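Long-range contacts in aminofutalosine deaminase (Helicobacter pylori, PDB 7LKK), which deaminates aminofutalosine in the menaquinone pathway, as a metal-dependent hydrolase of the amidohydrolase family: residues Arg384-Val389 and Leu415-Lys420; Pro73-Ala78 and Ser128-Val133; Val24-Glu29 and Gly377-Asn382. One frame throughout, in Å; residues are numbered along the deposited sequence.

Contact 1 (Arg384-Val389 and Leu415-Lys420); sequences RADLSV and LFLGGK
Asp386 reaches across to Gly418, beside an antiparallel strand pair made by Leu387-Val389 and Leu415-Leu417. The pair belongs to the beta structure that many amidohydrolases carry beside the TIM-barrel, and the type I' turn Leu417-Lys420 ends it. Leu387 and Phe416 form a hydrogen-bonded pair: Leu387 N gives to Phe416 O at 2.8 Å, and Phe416 N returns a nearly straight bond to Leu387 O.

The Asp386 side chain can be followed outward. CB lies 4.0 Å from Leu417 CD2, and the two side chains cross at about a right angle. CG stays near the same methyl. With CG anti to the carbonyl carbon (chi1 -62°), the carboxylate is brought over the start of the turn. There OD1 takes the N-H of Gly418 at 2.8 Å, almost along its own C-O axis. OD1 also accepts from Arg384 NH2, while OD2 receives Arg384 NE at 2.8 Å. Arg384 thus holds the carboxylate side-on with two nitrogens, its chain bent at chi3 (43°) to do so. Asn376 ND2 is a further donor to OD2. These donors fix the rotation of the carboxylate and would probably favour its charged form.

Both glycines of the turn have positive phi. Ala385, the centre of an inverse gamma turn, meets Gly419 twice: CB lies 3.6 Å from Gly419 N, and O accepts the Gly419 N-H at 3.1 Å. On the side of Leu387 and Phe416, the Phe416 ring stands edge-to-face with Phe41. On the side of Ser388 and Leu415, Leu415 CD1 comes within 3.4 Å of Ser388 OG.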
ATOM      1  N   ARG A 384      28.060   9.536 -10.011  1.00 23.54           N
ATOM      2  CA  ARG A 384      27.416  10.841 -10.053  1.00 20.66           C
ATOM      3  C   ARG A 384      26.956  11.254  -8.661  1.00 19.91           C
ATOM      4  O   ARG A 384      26.561  10.424  -7.838  1.00 20.32           O
ATOM      5  CB  ARG A 384      26.220  10.821 -11.006  1.00 22.01           C
ATOM      6  CG  ARG A 384      26.585  10.713 -12.479  1.00 18.90           C
ATOM      7  CD  ARG A 384      25.324  10.605 -13.322  1.00 20.73           C
ATOM      8  NE  ARG A 384      24.305  11.545 -12.863  1.00 21.05           N
ATOM      9  CZ  ARG A 384      24.124  12.760 -13.373  1.00 24.62           C
ATOM     10  NH1 ARG A 384      24.884  13.185 -14.372  1.00 25.48           N
ATOM     11  NH2 ARG A 384      23.175  13.547 -12.888  1.00 26.76           N
ATOM     12  N   ALA A 385      27.012  12.560  -8.399  1.00 19.47           N
ATOM     13  CA  ALA A 385      26.528  13.123  -7.139  1.00 22.32           C
ATOM     14  C   ALA A 385      25.012  13.337  -7.193  1.00 18.62           C
ATOM     15  O   ALA A 385      24.500  14.453  -7.111  1.00 22.50           O
ATOM     16  CB  ALA A 385      27.263  14.421  -6.825  1.00 23.12           C
ATOM     17  N   ASP A 386      24.294  12.230  -7.360  1.00 20.33           N
ATOM     18  CA  ASP A 386      22.833  12.212  -7.319  1.00 20.74           C
ATOM     19  C   ASP A 386      22.436  11.729  -5.928  1.00 15.52           C
ATOM     20  O   ASP A 386      22.447  10.528  -5.649  1.00 13.98           O
ATOM     21  CB  ASP A 386      22.266  11.318  -8.417  1.00 20.78           C
ATOM     22  CG  ASP A 386      22.626  11.802  -9.816  1.00 22.05           C
ATOM     23  OD1 ASP A 386      22.923  13.004  -9.987  1.00 22.77           O
ATOM     24  OD2 ASP A 386      22.613  10.972 -10.749  1.00 23.67           O
ATOM     25  N   LEU A 387      22.088  12.666  -5.049  1.00 16.06           N
ATOM     26  CA  LEU A 387      21.962  12.372  -3.629  1.00 19.04           C
ATOM     27  C   LEU A 387      20.664  12.933  -3.070  1.00 19.04           C
ATOM     28  O   LEU A 387      20.274  14.062  -3.386  1.00 18.26           O
ATOM     29  CB  LEU A 387      23.154  12.945  -2.850  1.00 19.93           C
ATOM     30  CG  LEU A 387      24.527  12.441  -3.304  1.00 22.15           C
ATOM     31  CD1 LEU A 387      25.650  13.277  -2.706  1.00 19.28           C
ATOM     32  CD2 LEU A 387      24.699  10.971  -2.948  1.00 20.49           C
ATOM     33  N   SER A 388      20.013  12.142  -2.219  1.00 19.36           N
ATOM     34  CA  SER A 388      18.799  12.542  -1.522  1.00 19.38           C
ATOM     35  C   SER A 388      19.058  12.587  -0.023  1.00 20.88           C
ATOM     36  O   SER A 388      19.817  11.772   0.511  1.00 18.93           O
ATOM     37  CB  SER A 388      17.647  11.573  -1.809  1.00 18.59           C
ATOM     38  OG  SER A 388      17.235  11.628  -3.161  1.00 21.75           O
ATOM     39  N   VAL A 389      18.425  13.545   0.651  1.00 24.66           N
ATOM     40  CA  VAL A 389      18.403  13.617   2.108  1.00 23.30           C
ATOM     41  C   VAL A 389      16.949  13.650   2.559  1.00 24.31           C
ATOM     42  O   VAL A 389      16.175  14.503   2.108  1.00 23.58           O
ATOM     43  CB  VAL A 389      19.167  14.848   2.632  1.00 22.93           C
ATOM     44  CG1 VAL A 389      19.053  14.940   4.147  1.00 24.94           C
ATOM     45  CG2 VAL A 389      20.627  14.797   2.199  1.00 22.84           C
ATOM     46  N   LEU A 415      17.614  17.381  -2.423  1.00 21.29           N
ATOM     47  CA  LEU A 415      17.891  16.600  -3.620  1.00 26.36           C
ATOM     48  C   LEU A 415      19.014  17.284  -4.379  1.00 18.48           C
ATOM     49  O   LEU A 415      18.888  18.453  -4.756  1.00 21.98           O
ATOM     50  CB  LEU A 415      16.643  16.459  -4.500  1.00 21.71           C
ATOM     51  CG  LEU A 415      16.813  15.610  -5.762  1.00 22.00           C
ATOM     52  CD1 LEU A 415      17.266  14.200  -5.412  1.00 23.35           C
ATOM     53  CD2 LEU A 415      15.525  15.578  -6.571  1.00 26.08           C
ATOM     54  N   PHE A 416      20.110  16.563  -4.585  1.00 22.84           N
ATOM     55  CA  PHE A 416      21.226  17.021  -5.400  1.00 22.08           C
ATOM     56  C   PHE A 416      21.322  16.128  -6.628  1.00 21.80           C
ATOM     57  O   PHE A 416      21.323  14.899  -6.502  1.00 21.47           O
ATOM     58  CB  PHE A 416      22.544  16.985  -4.623  1.00 20.49           C
ATOM     59  CG  PHE A 416      22.565  17.875  -3.412  1.00 27.26           C
ATOM     60  CD1 PHE A 416      22.115  17.411  -2.187  1.00 25.69           C
ATOM     61  CD2 PHE A 416      23.051  19.169  -3.495  1.00 28.27           C
ATOM     62  CE1 PHE A 416      22.138  18.225  -1.070  1.00 29.06           C
ATOM     63  CE2 PHE A 416      23.077  19.988  -2.382  1.00 26.69           C
ATOM     64  CZ  PHE A 416      22.619  19.515  -1.168  1.00 30.67           C
ATOM     65  N   LEU A 417      21.392  16.744  -7.805  1.00 20.23           N
ATOM     66  CA  LEU A 417      21.523  16.020  -9.064  1.00 25.96           C
ATOM     67  C   LEU A 417      22.726  16.574  -9.806  1.00 22.06           C
ATOM     68  O   LEU A 417      22.772  17.770 -10.113  1.00 23.31           O
ATOM     69  CB  LEU A 417      20.253  16.142  -9.911  1.00 21.46           C
ATOM     70  CG  LEU A 417      19.021  15.447  -9.328  1.00 20.78           C
ATOM     71  CD1 LEU A 417      17.828  15.561 -10.268  1.00 25.33           C
ATOM     72  CD2 LEU A 417      19.323  13.990  -9.010  1.00 22.65           C
ATOM     73  N   GLY A 418      23.691  15.707 -10.097  1.00 22.40           N
ATOM     74  CA  GLY A 418      24.959  16.172 -10.632  1.00 26.81           C
ATOM     75  C   GLY A 418      25.646  17.188  -9.747  1.00 23.08           C
ATOM     76  O   GLY A 418      26.346  18.070 -10.253  1.00 22.41           O
ATOM     77  N   GLY A 419      25.454  17.093  -8.430  1.00 23.41           N
ATOM     78  CA  GLY A 419      26.060  18.015  -7.496  1.00 26.61           C
ATOM     79  C   GLY A 419      25.336  19.328  -7.308  1.00 25.57           C
ATOM     80  O   GLY A 419      25.715  20.099  -6.417  1.00 27.24           O
ATOM     81  N   LYS A 420      24.318  19.618  -8.110  1.00 26.28           N
ATOM     82  CA  LYS A 420      23.554  20.852  -7.994  1.00 30.00           C
ATOM     83  C   LYS A 420      22.303  20.613  -7.161  1.00 24.66           C
ATOM     84  O   LYS A 420      21.608  19.608  -7.341  1.00 21.26           O
ATOM     85  CB  LYS A 420      23.169  21.388  -9.375  1.00 26.44           C
ATOM     86  CG  LYS A 420      24.341  21.522 -10.332  1.00 29.52           C
ATOM     87  CD  LYS A 420      23.915  22.146 -11.652  1.00 32.00           C
ATOM     88  CE  LYS A 420      25.089  22.262 -12.612  1.00 36.09           C
ATOM     89  NZ  LYS A 420      24.721  22.991 -13.858  1.00 44.24           N
TER

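Contact 2 (Pro73-Ala78 and Ser128-Val133); sequences PAFINA and SGVGSV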
ATOM      1  N   PRO A  73      21.532   7.463  -2.218  1.00 14.95           N
ATOM      2  CA  PRO A  73      21.500   7.877  -3.626  1.00 15.56           C
ATOM      3  C   PRO A  73      20.092   8.265  -4.048  1.00 17.86           C
ATOM      4  O   PRO A  73      19.102   7.721  -3.556  1.00 17.61           O
ATOM      5  CB  PRO A  73      21.981   6.630  -4.378  1.00 17.75           C
ATOM      6  CG  PRO A  73      22.672   5.802  -3.364  1.00 17.45           C
ATOM      7  CD  PRO A  73      21.986   6.071  -2.069  1.00 16.86           C
ATOM      8  N   ALA A  74      20.012   9.218  -4.974  1.00 19.16           N
ATOM      9  CA  ALA A  74      18.740   9.499  -5.624  1.00 17.82           C
ATOM     10  C   ALA A  74      18.197   8.232  -6.275  1.00 19.86           C
ATOM     11  O   ALA A  74      18.950   7.372  -6.741  1.00 18.07           O
ATOM     12  CB  ALA A  74      18.899  10.606  -6.668  1.00 21.06           C
ATOM     13  N   PHE A  75      16.874   8.115  -6.294  1.00 17.60           N
ATOM     14  CA  PHE A  75      16.248   6.913  -6.815  1.00 17.54           C
ATOM     15  C   PHE A  75      16.322   6.876  -8.337  1.00 15.68           C
ATOM     16  O   PHE A  75      16.503   7.896  -9.007  1.00 17.65           O
ATOM     17  CB  PHE A  75      14.786   6.831  -6.381  1.00 17.39           C
ATOM     18  CG  PHE A  75      14.599   6.570  -4.916  1.00 15.22           C
ATOM     19  CD1 PHE A  75      15.321   5.578  -4.276  1.00 12.21           C
ATOM     20  CD2 PHE A  75      13.691   7.315  -4.182  1.00 18.03           C
ATOM     21  CE1 PHE A  75      15.147   5.337  -2.927  1.00 17.69           C
ATOM     22  CE2 PHE A  75      13.510   7.080  -2.833  1.00 19.38           C
ATOM     23  CZ  PHE A  75      14.240   6.089  -2.205  1.00 18.90           C
ATOM     24  N   ILE A  76      16.181   5.670  -8.877  1.00 16.80           N
ATOM     25  CA  ILE A  76      16.010   5.450 -10.306  1.00 15.42           C
ATOM     26  C   ILE A  76      14.658   4.779 -10.502  1.00 15.22           C
ATOM     27  O   ILE A  76      14.388   3.730  -9.902  1.00 16.63           O
ATOM     28  CB  ILE A  76      17.140   4.597 -10.901  1.00 19.08           C
ATOM     29  CG1 ILE A  76      18.463   5.369 -10.895  1.00 16.70           C
ATOM     30  CG2 ILE A  76      16.788   4.168 -12.320  1.00 19.98           C
ATOM     31  CD1 ILE A  76      19.300   5.152  -9.653  1.00 17.82           C
ATOM     32  N   ASN A  77      13.804   5.390 -11.318  1.00 18.50           N
ATOM     33  CA  ASN A  77      12.494   4.841 -11.666  1.00 17.12           C
ATOM     34  C   ASN A  77      12.594   4.375 -13.115  1.00 15.87           C
ATOM     35  O   ASN A  77      12.446   5.173 -14.043  1.00 17.60           O
ATOM     36  CB  ASN A  77      11.392   5.879 -11.468  1.00 17.68           C
ATOM     37  CG  ASN A  77       9.999   5.288 -11.611  1.00 19.54           C
ATOM     38  OD1 ASN A  77       9.839   4.076 -11.750  1.00 18.26           O
ATOM     39  ND2 ASN A  77       8.985   6.145 -11.578  1.00 18.13           N
ATOM     40  N   ALA A  78      12.844   3.079 -13.303  1.00 16.15           N
ATOM     41  CA  ALA A  78      13.299   2.555 -14.586  1.00 18.52           C
ATOM     42  C   ALA A  78      12.187   2.345 -15.604  1.00 17.23           C
ATOM     43  O   ALA A  78      12.493   1.987 -16.747  1.00 18.00           O
ATOM     44  CB  ALA A  78      14.041   1.233 -14.375  1.00 15.85           C
ATOM     45  N   SER A 128       9.757  12.738  -4.573  1.00 22.10           N
ATOM     46  CA  SER A 128       9.883  11.380  -4.062  1.00 27.90           C
ATOM     47  C   SER A 128      11.329  10.916  -3.958  1.00 19.90           C
ATOM     48  O   SER A 128      11.567   9.778  -3.538  1.00 25.24           O
ATOM     49  CB  SER A 128       9.096  10.412  -4.954  1.00 26.51           C
ATOM     50  OG  SER A 128       9.153   9.088  -4.455  1.00 34.93           O
ATOM     51  N   GLY A 129      12.290  11.755  -4.335  1.00 20.56           N
ATOM     52  CA  GLY A 129      13.690  11.386  -4.320  1.00 23.15           C
ATOM     53  C   GLY A 129      14.205  10.759  -5.596  1.00 20.17           C
ATOM     54  O   GLY A 129      15.345  10.278  -5.612  1.00 18.31           O
ATOM     55  N   VAL A 130      13.412  10.758  -6.664  1.00 21.94           N
ATOM     56  CA  VAL A 130      13.809  10.142  -7.926  1.00 16.52           C
ATOM     57  C   VAL A 130      14.668  11.121  -8.711  1.00 20.19           C
ATOM     58  O   VAL A 130      14.266  12.268  -8.944  1.00 19.31           O
ATOM     59  CB  VAL A 130      12.574   9.714  -8.738  1.00 19.10           C
ATOM     60  CG1 VAL A 130      12.992   9.149 -10.088  1.00 24.82           C
ATOM     61  CG2 VAL A 130      11.749   8.702  -7.962  1.00 20.94           C
ATOM     62  N   GLY A 131      15.857  10.675  -9.114  1.00 20.42           N
ATOM     63  CA  GLY A 131      16.758  11.501  -9.894  1.00 23.16           C
ATOM     64  C   GLY A 131      16.863  11.083 -11.349  1.00 22.92           C
ATOM     65  O   GLY A 131      17.268  11.880 -12.202  1.00 24.76           O
ATOM     66  N   SER A 132      16.507   9.833 -11.647  1.00 20.50           N
ATOM     67  CA  SER A 132      16.635   9.282 -12.991  1.00 18.42           C
ATOM     68  C   SER A 132      15.385   8.484 -13.329  1.00 21.41           C
ATOM     69  O   SER A 132      14.829   7.797 -12.468  1.00 16.92           O
ATOM     70  CB  SER A 132      17.875   8.382 -13.116  1.00 20.95           C
ATOM     71  OG  SER A 132      19.039   9.036 -12.635  1.00 20.02           O
ATOM     72  N   VAL A 133      14.944   8.576 -14.582  1.00 16.73           N
ATOM     73  CA  VAL A 133      13.715   7.928 -15.022  1.00 16.70           C
ATOM     74  C   VAL A 133      13.962   7.193 -16.332  1.00 20.82           C
ATOM     75  O   VAL A 133      14.663   7.692 -17.219  1.00 18.63           O
ATOM     76  CB  VAL A 133      12.556   8.938 -15.182  1.00 21.06           C
ATOM     77  CG1 VAL A 133      12.099   9.444 -13.821  1.00 20.03           C
ATOM     78  CG2 VAL A 133      12.966  10.100 -16.081  1.00 24.21           C
TER
HETATM   79  O   HOH W   1      16.545   8.848  -2.866  1.00 17.61           O
HETATM   80  O   HOH W   2      19.044   9.067  -9.822  1.00 21.31           O
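Phe75 N gives its hydrogen to Gly129 O at 2.7 Å, in a bond that is almost straight at 170°. Phe75 O accepts twice from the other strand. Gly131 N donates to Phe75 O at 2.9 Å from a position tilted off the carbonyl plane; Ser132 N is farther from the same oxygen but lies in that plane. A water donates to Phe75 O and is hydrogen-bonded to Ser132 OG, whose protein partners include Asn376 and Asn152. Beyond this point Asn77 N binds Ser132 O at 2.9 Å.

The double use of Phe75 O marks a beta bulge. Phe75 pairs with Val130, but Ile76 pairs with Ser132. The strands 75-78 and 130-133 run parallel and are neighbours in the TIM-barrel of this amidohydrolase. The first leads on to His79 and His81, two of the iron ligands. Asn77 ND2 is hydrogen-bonded to Gln125 OE1 and Thr327 OG1; the side chain of Asn77 lies about 5 Å from that of His79.

Gly129 closes the preceding helix with a Schellman motif at positive phi. Just before it, Ser128 O meets the edge of the Phe75 ring, in its plane, 3.3 Å from Phe75 CD2. This buried oxygen has no hydrogen-bond partner in the model. A second water sits over one face of the ring and donates to Pro73 O. Val130 spreads its two methyls over the first strand. CG1, anti to the backbone N (chi1 177°), meets Asn77 CB at 3.9 Å, and CG2 meets Phe75 CB. Ile76 CG1 rests 3.8 Å from Ser132 CB. Ala74 CB packs against Gly129 O and Gly131 N.

Contact 3 (Val24-Glu29 and Gly377-Asn382); sequences VFLCNE and GEIETN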
ATOM      1  N   VAL A  24      23.578   6.818   6.610  1.00 18.67           N
ATOM      2  CA  VAL A  24      23.914   6.872   5.193  1.00 22.25           C
ATOM      3  C   VAL A  24      23.719   5.483   4.607  1.00 20.08           C
ATOM      4  O   VAL A  24      24.283   4.508   5.116  1.00 20.31           O
ATOM      5  CB  VAL A  24      25.356   7.362   4.960  1.00 20.21           C
ATOM      6  CG1 VAL A  24      25.691   7.337   3.475  1.00 22.16           C
ATOM      7  CG2 VAL A  24      25.542   8.757   5.531  1.00 19.74           C
ATOM      8  N   PHE A  25      22.917   5.392   3.549  1.00 17.54           N
ATOM      9  CA  PHE A  25      22.704   4.143   2.827  1.00 20.64           C
ATOM     10  C   PHE A  25      23.616   4.154   1.606  1.00 19.11           C
ATOM     11  O   PHE A  25      23.413   4.947   0.681  1.00 20.34           O
ATOM     12  CB  PHE A  25      21.241   3.984   2.408  1.00 17.15           C
ATOM     13  CG  PHE A  25      20.275   3.896   3.559  1.00 17.38           C
ATOM     14  CD1 PHE A  25      20.719   3.681   4.856  1.00 15.77           C
ATOM     15  CD2 PHE A  25      18.911   4.020   3.337  1.00 15.44           C
ATOM     16  CE1 PHE A  25      19.822   3.603   5.903  1.00 14.42           C
ATOM     17  CE2 PHE A  25      18.013   3.940   4.379  1.00 19.07           C
ATOM     18  CZ  PHE A  25      18.467   3.730   5.665  1.00 18.45           C
ATOM     19  N   LEU A  26      24.625   3.278   1.604  1.00 18.74           N
ATOM     20  CA  LEU A  26      25.546   3.228   0.473  1.00 20.56           C
ATOM     21  C   LEU A  26      24.892   2.625  -0.762  1.00 21.26           C
ATOM     22  O   LEU A  26      25.250   2.987  -1.890  1.00 19.10           O
ATOM     23  CB  LEU A  26      26.794   2.426   0.840  1.00 19.32           C
ATOM     24  CG  LEU A  26      27.762   3.036   1.851  1.00 17.76           C
ATOM     25  CD1 LEU A  26      29.091   2.304   1.791  1.00 20.09           C
ATOM     26  CD2 LEU A  26      27.954   4.521   1.588  1.00 24.88           C
ATOM     27  N   CYS A  27      23.942   1.711  -0.564  1.00 17.62           N
ATOM     28  CA  CYS A  27      23.272   1.005  -1.656  1.00 22.24           C
ATOM     29  C   CYS A  27      24.270   0.272  -2.548  1.00 24.88           C
ATOM     30  O   CYS A  27      24.123   0.224  -3.771  1.00 21.48           O
ATOM     31  CB  CYS A  27      22.392   1.950  -2.473  1.00 19.68           C
ATOM     32  SG  CYS A  27      20.991   2.587  -1.533  1.00 20.07           S
ATOM     33  N   ASN A  28      25.310  -0.285  -1.936  1.00 20.24           N
ATOM     34  CA  ASN A  28      26.026  -1.352  -2.607  1.00 24.05           C
ATOM     35  C   ASN A  28      25.228  -2.643  -2.458  1.00 28.00           C
ATOM     36  O   ASN A  28      24.226  -2.699  -1.740  1.00 25.78           O
ATOM     37  CB  ASN A  28      27.447  -1.495  -2.050  1.00 23.82           C
ATOM     38  CG  ASN A  28      27.492  -1.510  -0.526  1.00 21.00           C
ATOM     39  OD1 ASN A  28      26.465  -1.617   0.142  1.00 22.09           O
ATOM     40  ND2 ASN A  28      28.695  -1.402   0.026  1.00 24.99           N
ATOM     41  N   GLU A  29      25.670  -3.695  -3.151  1.00 26.97           N
ATOM     42  CA  GLU A  29      24.927  -4.948  -3.083  1.00 26.86           C
ATOM     43  C   GLU A  29      24.878  -5.495  -1.663  1.00 27.93           C
ATOM     44  O   GLU A  29      23.944  -6.227  -1.322  1.00 33.05           O
ATOM     45  CB  GLU A  29      25.534  -5.984  -4.034  1.00 33.74           C
ATOM     46  CG  GLU A  29      25.360  -5.666  -5.520  1.00 31.42           C
ATOM     47  CD  GLU A  29      23.908  -5.461  -5.941  1.00 32.78           C
ATOM     48  OE1 GLU A  29      23.007  -6.094  -5.352  1.00 27.06           O
ATOM     49  OE2 GLU A  29      23.668  -4.664  -6.872  1.00 33.77           O
ATOM     50  N   GLY A 377      23.081   5.624  -8.552  1.00 16.77           N
ATOM     51  CA  GLY A 377      22.397   4.605  -7.789  1.00 22.09           C
ATOM     52  C   GLY A 377      23.173   4.050  -6.622  1.00 19.36           C
ATOM     53  O   GLY A 377      22.694   3.113  -5.976  1.00 16.64           O
ATOM     54  N   GLU A 378      24.347   4.601  -6.319  1.00 24.62           N
ATOM     55  CA  GLU A 378      25.183   4.066  -5.255  1.00 22.03           C
ATOM     56  C   GLU A 378      26.119   5.163  -4.772  1.00 20.35           C
ATOM     57  O   GLU A 378      26.632   5.945  -5.576  1.00 24.50           O
ATOM     58  CB  GLU A 378      25.980   2.850  -5.747  1.00 23.34           C
ATOM     59  CG  GLU A 378      27.041   2.344  -4.780  1.00 24.15           C
ATOM     60  CD  GLU A 378      27.713   1.077  -5.274  1.00 31.41           C
ATOM     61  OE1 GLU A 378      28.505   0.485  -4.513  1.00 29.96           O
ATOM     62  OE2 GLU A 378      27.445   0.673  -6.428  1.00 33.13           O
ATOM     63  N   ILE A 379      26.335   5.220  -3.460  1.00 18.85           N
ATOM     64  CA  ILE A 379      27.251   6.188  -2.868  1.00 19.98           C
ATOM     65  C   ILE A 379      28.642   5.566  -2.923  1.00 23.67           C
ATOM     66  O   ILE A 379      29.031   4.784  -2.051  1.00 21.24           O
ATOM     67  CB  ILE A 379      26.841   6.568  -1.444  1.00 22.71           C
ATOM     68  CG1 ILE A 379      25.507   7.312  -1.468  1.00 18.24           C
ATOM     69  CG2 ILE A 379      27.905   7.441  -0.795  1.00 26.31           C
ATOM     70  CD1 ILE A 379      25.048   7.801  -0.114  1.00 22.33           C
ATOM     71  N   GLU A 380      29.390   5.914  -3.968  1.00 22.49           N
ATOM     72  CA  GLU A 380      30.713   5.365  -4.211  1.00 22.25           C
ATOM     73  C   GLU A 380      31.504   6.389  -5.010  1.00 24.39           C
ATOM     74  O   GLU A 380      30.939   7.089  -5.855  1.00 19.51           O
ATOM     75  CB  GLU A 380      30.629   4.030  -4.963  1.00 27.37           C
ATOM     76  CG  GLU A 380      31.956   3.306  -5.139  1.00 25.52           C
ATOM     77  CD  GLU A 380      31.810   2.030  -5.948  1.00 35.72           C
ATOM     78  OE1 GLU A 380      30.708   1.789  -6.488  1.00 39.28           O
ATOM     79  OE2 GLU A 380      32.797   1.270  -6.053  1.00 43.14           O
ATOM     80  N   THR A 381      32.803   6.484  -4.727  1.00 19.57           N
ATOM     81  CA  THR A 381      33.647   7.455  -5.411  1.00 24.38           C
ATOM     82  C   THR A 381      33.589   7.245  -6.920  1.00 21.96           C
ATOM     83  O   THR A 381      33.560   6.109  -7.403  1.00 22.85           O
ATOM     84  CB  THR A 381      35.093   7.352  -4.920  1.00 26.38           C
ATOM     85  OG1 THR A 381      35.614   6.050  -5.219  1.00 26.04           O
ATOM     86  CG2 THR A 381      35.163   7.589  -3.417  1.00 25.39           C
ATOM     87  N   ASN A 382      33.533   8.357  -7.655  1.00 24.01           N
ATOM     88  CA  ASN A 382      33.471   8.482  -9.109  1.00 21.94           C
ATOM     89  C   ASN A 382      32.053   8.298  -9.644  1.00 23.38           C
ATOM     90  O   ASN A 382      31.836   8.493 -10.841  1.00 22.39           O
ATOM     91  CB  ASN A 382      34.417   7.516  -9.852  1.00 22.52           C
ATOM     92  CG  ASN A 382      35.859   7.664  -9.409  1.00 25.73           C
ATOM     93  OD1 ASN A 382      36.340   8.775  -9.188  1.00 26.35           O
ATOM     94  ND2 ASN A 382      36.553   6.541  -9.268  1.00 27.41           N
TER
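Ile379 packs its branched side chain against Val24, Phe25 and Leu26, and this is the tight part of the contact. Its CG1 lies anti to the carbonyl carbon (chi1 -66°), which sends CD1 along the end of the strand. CD1 meets Val24 CG1 at 3.7 Å and Phe25 O at 3.4 Å. The other branch, CG2, lies 3.8 Å from Leu26 CD2, with the two side chains crossing at about a right angle. One backbone bond fixes the spacing: Ile379 N donates to Leu26 O at 2.9 Å and 165°.

Around Glu378 the contact is looser, and no hydrogen bond of its side chain crosses to 24-29. Its chain is extended and runs past the carbonyl groups of Leu26 and Cys27, with CG 3.5 Å from Leu26 O. Cys27 O is buried here without a hydrogen-bond partner. Across the contact OE1 meets the CA and CB of Asn28, with Asn28 CB 3.3 Å away. The charge of Glu378 is met through OE2 by Arg366, which also bridges to Glu29. Asn28 turns its amide away to Glu32. The more open side lies at Leu26 and Asn28, which are partly exposed.

The contact thus joins a loop following helix 366-371 to the end of strand 23-25, away from the active site. Pro73 of strand 69-80 touches both Cys27 and Ile379. Leu361 of helix 353-364 packs on Phe25 and Cys27, and Val39 of strand 37-41 lies against Ile379.

From the N terminus, strand 23-25 and the turn after it come first, and contact 3 opens there. It closes only at 377-382, so its loop encloses all the strands of the barrel. Contact 2 lies within this span: 73-78 opens it, and 128-133 closes it after helices 96-106 and 115-127. Contact 1 follows in series, between 384-389 and 415-420. No two of the loops cross. Strand 69-80 ties the three together: it belongs to the barrel and also pairs with strands 23-25 and 387-391, so it joins the barrel to the beta structure formed by the chain's two ends. Asp386 O probably accepts a hydrogen bond from Ala74 N. Pro73 packs on Phe25 and Glu378, and Leu387 touches Ile379.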